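Local atomic coordinates of GTP binding regulator (Thermotoga maritima, PDB entry 1VR8), a protein that is of unknown function but adopts a fold similar to that of the Ran-binding protein Mog1p, and may therefore act as a regulator of a GTP-binding protein. Residues R29-S34 with V130-R135. Numbering follows the deposited sequence.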
loop_
_atom_site.group_PDB
_atom_site.type_symbol
_atom_site.label_atom_id
_atom_site.label_comp_id
_atom_site.label_asym_id
_atom_site.label_seq_id
_atom_site.Cartn_x
_atom_site.Cartn_y
_atom_site.Cartn_z
ATOM N N ARG A 29 17.736 -4.920 5.438
ATOM C CA ARG A 29 18.912 -4.919 4.567
ATOM C C ARG A 29 18.559 -5.258 3.114
ATOM O O ARG A 29 19.301 -4.898 2.227
ATOM C CB ARG A 29 19.990 -5.866 5.105
ATOM C CG ARG A 29 19.752 -7.342 4.816
ATOM N N ASP A 30 17.440 -5.931 2.878
ATOM C CA ASP A 30 16.998 -6.324 1.517
ATOM C C ASP A 30 15.978 -5.346 0.902
ATOM O O ASP A 30 15.562 -5.516 -0.249
ATOM C CB ASP A 30 16.266 -7.663 1.566
ATOM C CG ASP A 30 17.103 -8.775 2.195
ATOM O OD1 ASP A 30 18.247 -8.963 1.756
ATOM O OD2 ASP A 30 16.608 -9.441 3.138
ATOM N N TYR A 31 15.486 -4.404 1.702
ATOM C CA TYR A 31 14.453 -3.456 1.270
ATOM C C TYR A 31 14.943 -2.096 1.787
ATOM O O TYR A 31 14.635 -1.730 2.912
ATOM C CB TYR A 31 13.107 -3.765 1.899
ATOM C CG TYR A 31 12.504 -5.082 1.452
ATOM C CD1 TYR A 31 12.153 -5.260 0.151
ATOM C CD2 TYR A 31 12.350 -6.150 2.327
ATOM C CE1 TYR A 31 11.638 -6.454 -0.307
ATOM C CE2 TYR A 31 11.851 -7.395 1.867
ATOM C CZ TYR A 31 11.483 -7.506 0.541
ATOM O OH TYR A 31 10.983 -8.659 -0.010
ATOM N N ARG A 32 15.742 -1.398 0.998
ATOM C CA ARG A 32 16.426 -0.200 1.477
ATOM C C ARG A 32 15.637 1.006 1.041
ATOM O O ARG A 32 15.350 1.163 -0.143
ATOM C CB ARG A 32 17.830 -0.117 0.912
ATOM C CG ARG A 32 18.766 -1.256 1.340
ATOM C CD ARG A 32 18.768 -1.434 2.860
ATOM N NE ARG A 32 19.191 -0.228 3.585
ATOM C CZ ARG A 32 18.970 0.018 4.881
ATOM N NH1 ARG A 32 18.308 -0.841 5.652
ATOM N NH2 ARG A 32 19.416 1.159 5.420
ATOM N N LEU A 33 15.303 1.882 1.984
ATOM C CA LEU A 33 14.554 3.081 1.646
ATOM C C LEU A 33 15.468 4.057 0.897
ATOM O O LEU A 33 16.583 4.355 1.337
ATOM C CB LEU A 33 14.061 3.711 2.953
ATOM C CG LEU A 33 13.095 4.849 2.852
ATOM C CD1 LEU A 33 11.827 4.395 2.144
ATOM C CD2 LEU A 33 12.802 5.370 4.272
ATOM N N SER A 34 15.026 4.523 -0.271
ATOM C CA SER A 34 15.798 5.445 -1.038
ATOM C C SER A 34 15.162 6.818 -1.229
ATOM O O SER A 34 15.863 7.765 -1.587
ATOM C CB SER A 34 16.154 4.828 -2.384
ATOM O OG SER A 34 15.022 4.693 -3.178
ATOM N N VAL A 130 4.931 -6.897 -1.321
ATOM C CA VAL A 130 3.609 -6.902 -0.648
ATOM C C VAL A 130 3.614 -7.938 0.467
ATOM O O VAL A 130 3.177 -7.638 1.575
ATOM C CB VAL A 130 2.470 -7.194 -1.635
ATOM C CG1 VAL A 130 1.172 -7.433 -0.904
ATOM C CG2 VAL A 130 2.289 -5.989 -2.576
ATOM N N LYS A 131 4.149 -9.125 0.202
ATOM C CA LYS A 131 4.214 -10.184 1.204
ATOM C C LYS A 131 5.046 -9.753 2.417
ATOM O O LYS A 131 4.705 -10.036 3.560
ATOM C CB LYS A 131 4.775 -11.475 0.613
ATOM C CG LYS A 131 4.552 -12.694 1.464
ATOM C CD LYS A 131 3.071 -12.845 1.904
ATOM C CE LYS A 131 2.735 -14.291 2.332
ATOM N NZ LYS A 131 1.325 -14.489 2.828
ATOM N N HIS A 132 6.149 -9.065 2.146
ATOM C CA HIS A 132 6.952 -8.448 3.219
ATOM C C HIS A 132 6.107 -7.482 4.069
ATOM O O HIS A 132 6.107 -7.555 5.299
ATOM C CB HIS A 132 8.176 -7.741 2.642
ATOM C CG HIS A 132 8.932 -6.922 3.655
ATOM N ND1 HIS A 132 9.582 -7.476 4.733
ATOM C CD2 HIS A 132 9.144 -5.591 3.735
ATOM C CE1 HIS A 132 10.153 -6.518 5.446
ATOM N NE2 HIS A 132 9.909 -5.361 4.858
ATOM N N VAL A 133 5.412 -6.562 3.412
ATOM C CA VAL A 133 4.567 -5.602 4.103
ATOM C C VAL A 133 3.519 -6.340 4.954
ATOM O O VAL A 133 3.323 -6.030 6.132
ATOM C CB VAL A 133 3.864 -4.658 3.118
ATOM C CG1 VAL A 133 2.888 -3.786 3.836
ATOM C CG2 VAL A 133 4.880 -3.797 2.319
ATOM N N TYR A 134 2.855 -7.329 4.359
ATOM C CA TYR A 134 1.914 -8.167 5.107
ATOM C C TYR A 134 2.522 -8.765 6.393
ATOM O O TYR A 134 1.922 -8.733 7.465
ATOM C CB TYR A 134 1.452 -9.330 4.209
ATOM C CG TYR A 134 0.449 -8.991 3.123
ATOM C CD1 TYR A 134 0.003 -7.698 2.874
ATOM C CD2 TYR A 134 -0.031 -10.016 2.317
ATOM C CE1 TYR A 134 -0.949 -7.453 1.867
ATOM C CE2 TYR A 134 -0.949 -9.776 1.318
ATOM C CZ TYR A 134 -1.396 -8.520 1.099
ATOM O OH TYR A 134 -2.314 -8.349 0.089
ATOM N N ARG A 135 3.683 -9.379 6.243
ATOM C CA ARG A 135 4.370 -10.026 7.346
ATOM C C ARG A 135 4.775 -9.042 8.459
ATOM O O ARG A 135 4.611 -9.352 9.656
ATOM C CB ARG A 135 5.544 -10.809 6.810
ATOM C CG ARG A 135 5.037 -12.050 6.080
ATOM C CD ARG A 135 6.106 -12.797 5.377
ATOM N NE ARG A 135 5.599 -14.086 4.912
ATOM C CZ ARG A 135 6.206 -14.830 3.998
ATOM N NH1 ARG A 135 7.318 -14.398 3.394
ATOM N NH2 ARG A 135 5.697 -16.000 3.665
#
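The backbones of Tyr31 and His132 come no nearer than 9.2 Å between CA atoms, so two rings bridge the gap between residues 29-34 and helix 126-138. In this fold, which resembles that of Mog1p, helices pack on an antiparallel sheet, and the pairing joins the C-terminal helix to the segment that runs into strand 32-39. The two side chains reach past each other in opposite directions and form an offset stack, with centroids 4.3 Å apart and planes inclined by 23°. Tyr31 CD2 lies above the middle of the imidazole, while Tyr31 CE2 sits 3.5 Å from His132 CG. His132 carries CG anti to its own N (chi1 172°), which extends the ring from the helix toward the tyrosine. A flat, polar ring suits this surface position because its face can stack while NE2 bonds to Leu26 O; ND1 bonds to a glycerol, probably from the crystallisation liquor. The bond to Leu26 O, with the stack, probably limits the ring's rotation. A leucine here would probably leave Leu26 O without this partner and Tyr31 without its stack. The tyrosine's broad flat ring suits stacking on the imidazole, and it also meets Phe129 edge-to-face. Its outer end continues along the histidine stem, with Tyr31 CZ 3.9 Å from His132 CB.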